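Local coordinates for multisubunit Na+/H+ antiporter, E subunit (Anoxybacillus flavithermus, PDB 6Z16), which probably contributes, as one subunit of a multisubunit membrane complex, to the exchange of sodium ions for protons across the cell membrane, at residues L6-L11 / V29-G34; L84-A89 / A132-D137; T95-E100 / T152-S157. All blocks are in the same frame, centred on the assembly; numbering follows the deposited sequence.

Contact 1 of 3, residues L6-L11 / V29-G34; sequences LLNVIL and VGYMIG. With PTY (phosphatidylethanolamine), chain B.
Asn8 lays its carboxamide over one face of the Tyr31 ring, the two planes only 15° apart, in a stack displaced toward the ring's rim: CG of Asn8 lies 3.4 Å from CE1 of Tyr31. Both side chains extend away from their backbone nitrogens (chi1 -153° for Asn8, -176° for Tyr31), which carries the amide across to helix 24-40 and sends the phenol out across the axis of its own helix to lie against the amide. The NH2 end goes past the ring to the backbone, where Asn8 ND2 donates to Tyr31 O at 3.2 Å, in the carbonyl plane and on a lone pair. Gly34, without a side chain, lets the amide come close to the helix: Asn8 ND2 is 3.4 Å from Gly34 C. One turn on, Leu11 CD1 reaches Gly34 CA at 4.3 Å. On helix 3-18, Leu7 CD1 approaches O7 of the bound phosphatidylethanolamine to 3.3 Å. Tyr50 hydrogen-bonds both Asn8 OD1 and the Tyr31 hydroxyl. Stack, carbonyl bond and Tyr50 together fix the rotation of a buried amide and give both its ends a hydrogen-bond partner, providing these two helices, probably membrane-embedded, with a polar link within otherwise apolar packing.

Contact 2 of 3, residues L84-A89 / A132-D137; sequences LTIQPA and ALNSPD
The carboxamide of Asn134 turns its OD1 toward Ile86, whose CG2 is 3.4 Å away; the two side chains cross at about a right angle. Asn134 CG stands beside its backbone nitrogen (chi1 -75°), and this brings the amide oxygen back to the isoleucine although the CB points away. The Pro136 ring meets the other segment at its CD corner, 3.8 Å from Gln87 CB, whereas the CB of Pro88 points away from residues 132-137, and its side chain packs with Ile86 on Trp104 of a neighbouring subunit of the antiporter.

Backbone atoms hold the segments together. Ala89 and Ala132 form an antiparallel hydrogen-bonded pair at the ends of strands 89-94 and 127-132: Ala89 N donates to Ala132 O at 2.9 Å, and the return bond from Ala132 N to Ala89 O is weak. Their methyl groups share one face, CB to CB 3.9 Å, and Ser135 OG lies 3.7 Å from Ala89 CB. Beyond the pair the two segments lose regular strand pairing; Ser135 N makes a weak, bent bond to Gln87 O, with an angle of 125° at the hydrogen. Ile86 CD1 also reaches Leu133 CD1, at 4.3 Å. The chemistry is thus that of a fraying sheet end, where a few backbone bonds, mostly weak, give way to small apolar contacts as the segments enter and leave the sheet.

Contact 3 of 3, residues T95-E100 / T152-S157; sequences TELKKE and TIMEVS
Leu97 and Met154 meet through methyl groups, with Leu97 CD1 3.7 Å from Met154 CE. The other branch of the leucine, CD2, touches CG2 of Ile153 at 3.8 Å, the two side chains crossing at about a right angle, so its fork spans two successive residues of the helix. Met154 bends at its second torsion (chi2 -67°) and then runs out straight, and this delivers CE also to the backbone of Glu96, 3.6 Å from Glu96 O and 3.8 Å from Glu96 CB. Farther along, Lys99, bent at its third torsion, brings NZ to 3.9 Å from Ser157 OG near the end of helix 141-156, a loose approach. The centre of the contact is therefore apolar, with polar groups around it.

In the next shell, Glu102 OE2 accepts a hydrogen bond from Lys98 N and a weak one from Lys99 N, tying the loop to the start of the following helix, where Lys99 occupies the N-cap position. Leu97 and Ile153 both pack on Glu102 and Leu106 of helix 100-111. The contact thereby joins the loop between strand 89-94 and helix 100-111 to the C-terminal part of helix 141-156, while Thr152 and Val156 of that helix rest on Leu60 of the long helix 51-79.

How the contacts relate
The three contacts are spread along an elongated chain and none touches another. Contact 1 joins the first two helices, probably within the membrane; contacts 2 and 3 belong to the later part of the chain, with its three-stranded sheet and two helices. Contacts 1 and 2 are on opposite sides of the chain's centre, 53 Å apart between their centres, and contact 3 lies between, 29 Å from contact 1 and 28 Å from contact 2. Contacts 2 and 3 alternate in sequence, bracketing strand 89-94 at its two ends. Lipid lies near contacts 1 and 3: Leu7 belongs to a phosphatidylethanolamine pocket, and the Lys99 side chain is about 7 Å from a bound phosphatidylethanolamine.

Contact 1 of 3, residues L6-L11 / V29-G34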
loop_
_atom_site.group_PDB
_atom_site.type_symbol
_atom_site.label_atom_id
_atom_site.label_comp_id
_atom_site.label_asym_id
_atom_site.label_seq_id
_atom_site.Cartn_x
_atom_site.Cartn_y
_atom_site.Cartn_z
ATOM N N LEU E 6 -4.213 -8.308 -8.655
ATOM C CA LEU E 6 -3.489 -8.776 -7.475
ATOM C C LEU E 6 -2.052 -9.144 -7.819
ATOM O O LEU E 6 -1.129 -8.911 -7.026
ATOM C CB LEU E 6 -4.213 -9.979 -6.872
ATOM C CG LEU E 6 -3.584 -10.585 -5.621
ATOM C CD1 LEU E 6 -3.662 -9.628 -4.450
ATOM C CD2 LEU E 6 -4.218 -11.910 -5.296
ATOM N N LEU E 7 -1.843 -9.684 -9.018
ATOM C CA LEU E 7 -0.517 -10.091 -9.441
ATOM C C LEU E 7 0.355 -8.874 -9.711
ATOM O O LEU E 7 1.547 -8.872 -9.386
ATOM C CB LEU E 7 -0.643 -10.979 -10.673
ATOM C CG LEU E 7 0.471 -11.982 -10.948
ATOM C CD1 LEU E 7 -0.135 -13.173 -11.635
ATOM C CD2 LEU E 7 1.573 -11.407 -11.797
ATOM N N ASN E 8 -0.240 -7.815 -10.262
ATOM C CA ASN E 8 0.477 -6.559 -10.448
ATOM C C ASN E 8 0.819 -5.914 -9.106
ATOM O O ASN E 8 1.904 -5.335 -8.950
ATOM C CB ASN E 8 -0.372 -5.624 -11.308
ATOM C CG ASN E 8 0.450 -4.612 -12.087
ATOM O OD1 ASN E 8 -0.031 -4.052 -13.068
ATOM N ND2 ASN E 8 1.679 -4.358 -11.654
ATOM N N VAL E 9 -0.079 -6.029 -8.122
ATOM C CA VAL E 9 0.203 -5.484 -6.792
ATOM C C VAL E 9 1.352 -6.240 -6.125
ATOM O O VAL E 9 2.262 -5.629 -5.541
ATOM C CB VAL E 9 -1.073 -5.496 -5.929
ATOM C CG1 VAL E 9 -0.761 -5.131 -4.486
ATOM C CG2 VAL E 9 -2.077 -4.509 -6.478
ATOM N N ILE E 10 1.366 -7.569 -6.238
ATOM C CA ILE E 10 2.441 -8.297 -5.570
ATOM C C ILE E 10 3.757 -8.178 -6.340
ATOM O O ILE E 10 4.828 -8.246 -5.733
ATOM C CB ILE E 10 2.041 -9.763 -5.290
ATOM C CG1 ILE E 10 1.759 -10.571 -6.561
ATOM C CG2 ILE E 10 0.836 -9.815 -4.364
ATOM C CD1 ILE E 10 2.907 -11.450 -7.034
ATOM N N LEU E 11 3.721 -7.958 -7.662
ATOM C CA LEU E 11 4.961 -7.636 -8.368
ATOM C C LEU E 11 5.489 -6.262 -7.986
ATOM O O LEU E 11 6.707 -6.061 -7.949
ATOM C CB LEU E 11 4.779 -7.712 -9.882
ATOM C CG LEU E 11 4.667 -9.090 -10.530
ATOM C CD1 LEU E 11 4.458 -8.947 -12.017
ATOM C CD2 LEU E 11 5.905 -9.903 -10.257
ATOM N N VAL E 29 6.317 2.990 -9.374
ATOM C CA VAL E 29 7.312 2.544 -10.353
ATOM C C VAL E 29 7.212 1.037 -10.572
ATOM O O VAL E 29 7.171 0.558 -11.715
ATOM C CB VAL E 29 8.727 2.963 -9.912
ATOM C CG1 VAL E 29 9.771 2.347 -10.815
ATOM C CG2 VAL E 29 8.865 4.468 -9.944
ATOM N N GLY E 30 7.126 0.274 -9.479
ATOM C CA GLY E 30 6.961 -1.162 -9.592
ATOM C C GLY E 30 5.635 -1.571 -10.195
ATOM O O GLY E 30 5.556 -2.593 -10.880
ATOM N N TYR E 31 4.590 -0.763 -9.995
ATOM C CA TYR E 31 3.301 -1.060 -10.606
ATOM C C TYR E 31 3.341 -0.836 -12.111
ATOM O O TYR E 31 2.740 -1.602 -12.869
ATOM C CB TYR E 31 2.203 -0.211 -9.967
ATOM C CG TYR E 31 0.824 -0.544 -10.486
ATOM C CD1 TYR E 31 0.157 -1.679 -10.046
ATOM C CD2 TYR E 31 0.197 0.262 -11.431
ATOM C CE1 TYR E 31 -1.100 -1.996 -10.520
ATOM C CE2 TYR E 31 -1.058 -0.053 -11.916
ATOM C CZ TYR E 31 -1.700 -1.182 -11.455
ATOM O OH TYR E 31 -2.950 -1.502 -11.928
ATOM N N MET E 32 4.056 0.200 -12.561
ATOM C CA MET E 32 4.216 0.428 -13.998
ATOM C C MET E 32 5.040 -0.680 -14.651
ATOM O O MET E 32 4.693 -1.167 -15.741
ATOM C CB MET E 32 4.861 1.793 -14.235
ATOM C CG MET E 32 3.971 2.973 -13.869
ATOM S SD MET E 32 4.811 4.570 -13.923
ATOM C CE MET E 32 5.042 4.787 -15.683
ATOM N N ILE E 33 6.121 -1.098 -13.982
ATOM C CA ILE E 33 6.950 -2.194 -14.486
ATOM C C ILE E 33 6.149 -3.492 -14.548
ATOM O O ILE E 33 6.198 -4.221 -15.547
ATOM C CB ILE E 33 8.215 -2.339 -13.620
ATOM C CG1 ILE E 33 9.093 -1.102 -13.748
ATOM C CG2 ILE E 33 9.029 -3.541 -14.033
ATOM C CD1 ILE E 33 10.171 -1.036 -12.713
ATOM N N GLY E 34 5.358 -3.772 -13.509
ATOM C CA GLY E 34 4.507 -4.945 -13.527
ATOM C C GLY E 34 3.393 -4.866 -14.546
ATOM O O GLY E 34 2.962 -5.894 -15.069
HETATM C C1 PTY B . 0.846 -17.880 -12.971
HETATM C C2 PTY B . -5.245 -17.257 -14.244
HETATM C C3 PTY B . -4.617 -18.556 -14.786
HETATM O O4 PTY B . 0.331 -17.839 -11.621
HETATM C C5 PTY B . -0.046 -16.790 -15.073
HETATM C C6 PTY B . 0.410 -16.603 -13.647
HETATM O O7 PTY B . 1.392 -15.518 -13.469
HETATM C C8 PTY B . 2.676 -15.637 -13.879
HETATM O O10 PTY B . 3.067 -16.423 -14.701
HETATM C C11 PTY B . 3.554 -14.660 -13.158
HETATM C C12 PTY B . 3.290 -14.668 -11.659
HETATM C C13 PTY B . 4.522 -14.945 -10.820
HETATM C C14 PTY B . 5.586 -13.868 -10.898
HETATM C C15 PTY B . 6.740 -14.100 -9.938
HETATM C C16 PTY B . 6.315 -14.128 -8.482
HETATM C C17 PTY B . 7.415 -14.539 -7.517
HETATM C C18 PTY B . 8.605 -13.592 -7.486
HETATM C C19 PTY B . 9.670 -13.977 -6.471
HETATM C C20 PTY B . 9.156 -14.061 -5.043
HETATM C C30 PTY B . 0.995 -18.513 -10.684
HETATM C C31 PTY B . 0.323 -18.373 -9.351
HETATM O O30 PTY B . 1.992 -19.146 -10.894
HETATM C C32 PTY B . 0.713 -17.103 -8.608
HETATM C C33 PTY B . 2.169 -17.100 -8.173
HETATM C C34 PTY B . 2.491 -16.074 -7.097
HETATM C C35 PTY B . 3.894 -16.215 -6.528
HETATM C C36 PTY B . 4.169 -15.321 -5.332
HETATM C C37 PTY B . 3.291 -15.619 -4.126
HETATM P P1 PTY B . -2.011 -18.443 -15.326
HETATM O O11 PTY B . -3.242 -18.569 -14.332
HETATM O O12 PTY B . -2.537 -18.394 -16.579
HETATM O O13 PTY B . -1.081 -19.464 -15.104
HETATM O O14 PTY B . -1.450 -17.120 -15.041
HETATM N N1 PTY B . -6.232 -16.765 -15.206
#

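Contact 2 of 3, residues L84-A89 / A132-D137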
loop_
_atom_site.group_PDB
_atom_site.type_symbol
_atom_site.label_atom_id
_atom_site.label_comp_id
_atom_site.label_asym_id
_atom_site.label_seq_id
_atom_site.Cartn_x
_atom_site.Cartn_y
_atom_site.Cartn_z
ATOM N N LEU E 84 -51.776 16.256 -18.453
ATOM C CA LEU E 84 -52.682 15.362 -19.152
ATOM C C LEU E 84 -52.031 14.655 -20.332
ATOM O O LEU E 84 -52.708 13.893 -21.028
ATOM C CB LEU E 84 -53.924 16.141 -19.616
ATOM C CG LEU E 84 -53.807 17.432 -20.445
ATOM C CD1 LEU E 84 -53.701 17.217 -21.954
ATOM C CD2 LEU E 84 -54.981 18.350 -20.134
ATOM N N THR E 85 -50.740 14.872 -20.567
ATOM C CA THR E 85 -50.118 14.471 -21.821
ATOM C C THR E 85 -49.490 13.082 -21.795
ATOM O O THR E 85 -49.288 12.498 -22.865
ATOM C CB THR E 85 -49.050 15.495 -22.225
ATOM O OG1 THR E 85 -48.079 15.610 -21.177
ATOM C CG2 THR E 85 -49.681 16.856 -22.485
ATOM N N ILE E 86 -49.183 12.534 -20.623
ATOM C CA ILE E 86 -48.404 11.304 -20.561
ATOM C C ILE E 86 -49.287 10.095 -20.857
ATOM O O ILE E 86 -50.513 10.140 -20.753
ATOM C CB ILE E 86 -47.701 11.169 -19.201
ATOM C CG1 ILE E 86 -48.726 11.165 -18.069
ATOM C CG2 ILE E 86 -46.698 12.288 -19.015
ATOM C CD1 ILE E 86 -48.134 10.875 -16.716
ATOM N N GLN E 87 -48.636 9.002 -21.261
ATOM C CA GLN E 87 -49.261 7.734 -21.618
ATOM C C GLN E 87 -48.476 6.594 -20.981
ATOM O O GLN E 87 -47.328 6.347 -21.368
ATOM C CB GLN E 87 -49.305 7.557 -23.137
ATOM C CG GLN E 87 -50.227 8.513 -23.869
ATOM C CD GLN E 87 -51.688 8.250 -23.576
ATOM O OE1 GLN E 87 -52.332 8.996 -22.839
ATOM N NE2 GLN E 87 -52.228 7.195 -24.171
ATOM N N PRO E 88 -49.046 5.881 -20.017
ATOM C CA PRO E 88 -48.275 4.869 -19.288
ATOM C C PRO E 88 -48.145 3.574 -20.077
ATOM O O PRO E 88 -48.902 3.300 -21.008
ATOM C CB PRO E 88 -49.107 4.650 -18.024
ATOM C CG PRO E 88 -50.503 4.889 -18.484
ATOM C CD PRO E 88 -50.428 5.981 -19.520
ATOM N N ALA E 89 -47.165 2.767 -19.675
ATOM C CA ALA E 89 -46.994 1.453 -20.278
ATOM C C ALA E 89 -46.281 0.536 -19.296
ATOM O O ALA E 89 -45.493 0.990 -18.471
ATOM C CB ALA E 89 -46.201 1.537 -21.587
ATOM N N ALA E 132 -42.869 2.005 -18.482
ATOM C CA ALA E 132 -42.541 3.201 -19.238
ATOM C C ALA E 132 -43.487 4.341 -18.890
ATOM O O ALA E 132 -44.710 4.165 -18.847
ATOM C CB ALA E 132 -42.613 2.923 -20.736
ATOM N N LEU E 133 -42.908 5.523 -18.676
ATOM C CA LEU E 133 -43.687 6.706 -18.329
ATOM C C LEU E 133 -44.429 7.270 -19.536
ATOM O O LEU E 133 -45.610 7.612 -19.440
ATOM C CB LEU E 133 -42.773 7.765 -17.723
ATOM C CG LEU E 133 -43.467 9.034 -17.250
ATOM C CD1 LEU E 133 -44.476 8.680 -16.196
ATOM C CD2 LEU E 133 -42.455 10.017 -16.697
ATOM N N ASN E 134 -43.747 7.392 -20.671
ATOM C CA ASN E 134 -44.351 7.825 -21.925
ATOM C C ASN E 134 -44.341 6.660 -22.903
ATOM O O ASN E 134 -43.271 6.189 -23.299
ATOM C CB ASN E 134 -43.602 9.019 -22.517
ATOM C CG ASN E 134 -43.886 10.305 -21.783
ATOM O OD1 ASN E 134 -45.031 10.590 -21.436
ATOM N ND2 ASN E 134 -42.845 11.092 -21.541
ATOM N N SER E 135 -45.533 6.203 -23.300
ATOM C CA SER E 135 -45.598 5.012 -24.147
ATOM C C SER E 135 -45.175 5.284 -25.593
ATOM O O SER E 135 -44.238 4.619 -26.068
ATOM C CB SER E 135 -46.977 4.350 -24.024
ATOM O OG SER E 135 -47.062 3.195 -24.838
ATOM N N PRO E 136 -45.785 6.223 -26.351
ATOM C CA PRO E 136 -45.350 6.357 -27.750
ATOM C C PRO E 136 -44.041 7.105 -27.914
ATOM O O PRO E 136 -43.433 7.017 -28.989
ATOM C CB PRO E 136 -46.499 7.125 -28.408
ATOM C CG PRO E 136 -46.975 7.989 -27.352
ATOM C CD PRO E 136 -46.850 7.217 -26.074
ATOM N N ASP E 137 -43.586 7.828 -26.890
ATOM C CA ASP E 137 -42.350 8.593 -27.003
ATOM C C ASP E 137 -41.129 7.684 -26.924
ATOM O O ASP E 137 -40.292 7.673 -27.831
ATOM C CB ASP E 137 -42.292 9.667 -25.913
ATOM C CG ASP E 137 -43.327 10.760 -26.109
ATOM O OD1 ASP E 137 -43.694 11.035 -27.272
ATOM O OD2 ASP E 137 -43.774 11.344 -25.098
#

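Contact 3 of 3, residues T95-E100 / T152-S157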
loop_
_atom_site.group_PDB
_atom_site.type_symbol
_atom_site.label_atom_id
_atom_site.label_comp_id
_atom_site.label_asym_id
_atom_site.label_seq_id
_atom_site.Cartn_x
_atom_site.Cartn_y
_atom_site.Cartn_z
ATOM N N THR E 95 -33.977 -11.122 -22.041
ATOM C CA THR E 95 -32.689 -10.884 -21.412
ATOM C C THR E 95 -31.776 -12.065 -21.706
ATOM O O THR E 95 -32.213 -13.218 -21.673
ATOM C CB THR E 95 -32.851 -10.687 -19.896
ATOM O OG1 THR E 95 -33.857 -9.698 -19.652
ATOM C CG2 THR E 95 -31.558 -10.200 -19.263
ATOM N N GLU E 96 -30.518 -11.769 -22.023
ATOM C CA GLU E 96 -29.488 -12.782 -22.197
ATOM C C GLU E 96 -28.536 -12.841 -21.013
ATOM O O GLU E 96 -27.630 -13.678 -20.999
ATOM C CB GLU E 96 -28.693 -12.518 -23.483
ATOM C CG GLU E 96 -29.490 -12.673 -24.778
ATOM C CD GLU E 96 -30.240 -11.412 -25.168
ATOM O OE1 GLU E 96 -30.101 -10.390 -24.466
ATOM O OE2 GLU E 96 -30.970 -11.443 -26.179
ATOM N N LEU E 97 -28.735 -11.983 -20.018
ATOM C CA LEU E 97 -27.788 -11.810 -18.927
ATOM C C LEU E 97 -28.011 -12.892 -17.878
ATOM O O LEU E 97 -29.153 -13.172 -17.501
ATOM C CB LEU E 97 -27.943 -10.417 -18.307
ATOM C CG LEU E 97 -27.369 -9.158 -18.982
ATOM C CD1 LEU E 97 -28.118 -8.745 -20.238
ATOM C CD2 LEU E 97 -27.386 -7.999 -18.009
ATOM N N LYS E 98 -26.922 -13.492 -17.398
ATOM C CA LYS E 98 -27.003 -14.699 -16.586
ATOM C C LYS E 98 -26.752 -14.443 -15.106
ATOM O O LYS E 98 -27.595 -14.792 -14.277
ATOM C CB LYS E 98 -26.021 -15.747 -17.119
ATOM C CG LYS E 98 -26.272 -16.115 -18.560
ATOM C CD LYS E 98 -27.620 -16.779 -18.724
ATOM C CE LYS E 98 -27.810 -17.247 -20.150
ATOM N NZ LYS E 98 -27.943 -16.092 -21.074
ATOM N N LYS E 99 -25.618 -13.854 -14.742
ATOM C CA LYS E 99 -25.319 -13.678 -13.329
ATOM C C LYS E 99 -26.134 -12.527 -12.752
ATOM O O LYS E 99 -26.501 -11.586 -13.455
ATOM C CB LYS E 99 -23.824 -13.444 -13.104
ATOM C CG LYS E 99 -23.268 -12.153 -13.660
ATOM C CD LYS E 99 -21.788 -12.028 -13.365
ATOM C CE LYS E 99 -20.986 -12.993 -14.215
ATOM N NZ LYS E 99 -19.525 -12.822 -14.017
ATOM N N GLU E 100 -26.435 -12.626 -11.456
ATOM C CA GLU E 100 -27.338 -11.669 -10.826
ATOM C C GLU E 100 -26.705 -10.294 -10.654
ATOM O O GLU E 100 -27.432 -9.304 -10.513
ATOM C CB GLU E 100 -27.810 -12.216 -9.479
ATOM C CG GLU E 100 -26.724 -12.348 -8.426
ATOM C CD GLU E 100 -27.226 -13.006 -7.155
ATOM O OE1 GLU E 100 -28.407 -13.411 -7.120
ATOM O OE2 GLU E 100 -26.442 -13.117 -6.191
ATOM N N THR E 152 -22.877 -3.167 -23.622
ATOM C CA THR E 152 -21.734 -2.719 -22.835
ATOM C C THR E 152 -21.549 -3.578 -21.585
ATOM O O THR E 152 -20.412 -3.872 -21.195
ATOM C CB THR E 152 -21.905 -1.244 -22.473
ATOM O OG1 THR E 152 -22.213 -0.507 -23.660
ATOM C CG2 THR E 152 -20.621 -0.681 -21.909
ATOM N N ILE E 153 -22.653 -4.037 -20.989
ATOM C CA ILE E 153 -22.584 -4.917 -19.823
ATOM C C ILE E 153 -22.045 -6.297 -20.208
ATOM O O ILE E 153 -21.288 -6.915 -19.445
ATOM C CB ILE E 153 -23.969 -4.976 -19.143
ATOM C CG1 ILE E 153 -24.269 -3.636 -18.467
ATOM C CG2 ILE E 153 -24.080 -6.092 -18.127
ATOM C CD1 ILE E 153 -25.677 -3.493 -17.973
ATOM N N MET E 154 -22.388 -6.785 -21.405
ATOM C CA MET E 154 -21.795 -8.025 -21.904
ATOM C C MET E 154 -20.298 -7.878 -22.139
ATOM O O MET E 154 -19.527 -8.800 -21.848
ATOM C CB MET E 154 -22.479 -8.472 -23.196
ATOM C CG MET E 154 -23.858 -9.074 -23.028
ATOM S SD MET E 154 -23.848 -10.644 -22.155
ATOM C CE MET E 154 -25.603 -10.911 -21.960
ATOM N N GLU E 155 -19.859 -6.733 -22.665
ATOM C CA GLU E 155 -18.428 -6.607 -22.919
ATOM C C GLU E 155 -17.626 -6.188 -21.687
ATOM O O GLU E 155 -16.393 -6.159 -21.762
ATOM C CB GLU E 155 -18.157 -5.652 -24.093
ATOM C CG GLU E 155 -18.557 -4.206 -23.900
ATOM C CD GLU E 155 -17.443 -3.345 -23.336
ATOM O OE1 GLU E 155 -16.264 -3.739 -23.450
ATOM O OE2 GLU E 155 -17.753 -2.278 -22.773
ATOM N N VAL E 156 -18.273 -5.852 -20.567
ATOM C CA VAL E 156 -17.542 -5.818 -19.297
ATOM C C VAL E 156 -17.073 -7.219 -18.926
ATOM O O VAL E 156 -15.897 -7.441 -18.616
ATOM C CB VAL E 156 -18.401 -5.213 -18.169
ATOM C CG1 VAL E 156 -17.671 -5.325 -16.835
ATOM C CG2 VAL E 156 -18.720 -3.767 -18.436
ATOM N N SER E 157 -17.985 -8.190 -18.974
ATOM C CA SER E 157 -17.736 -9.556 -18.539
ATOM C C SER E 157 -17.148 -10.438 -19.634
ATOM O O SER E 157 -17.181 -11.666 -19.493
ATOM C CB SER E 157 -19.031 -10.179 -18.018
ATOM O OG SER E 157 -18.840 -11.540 -17.673
#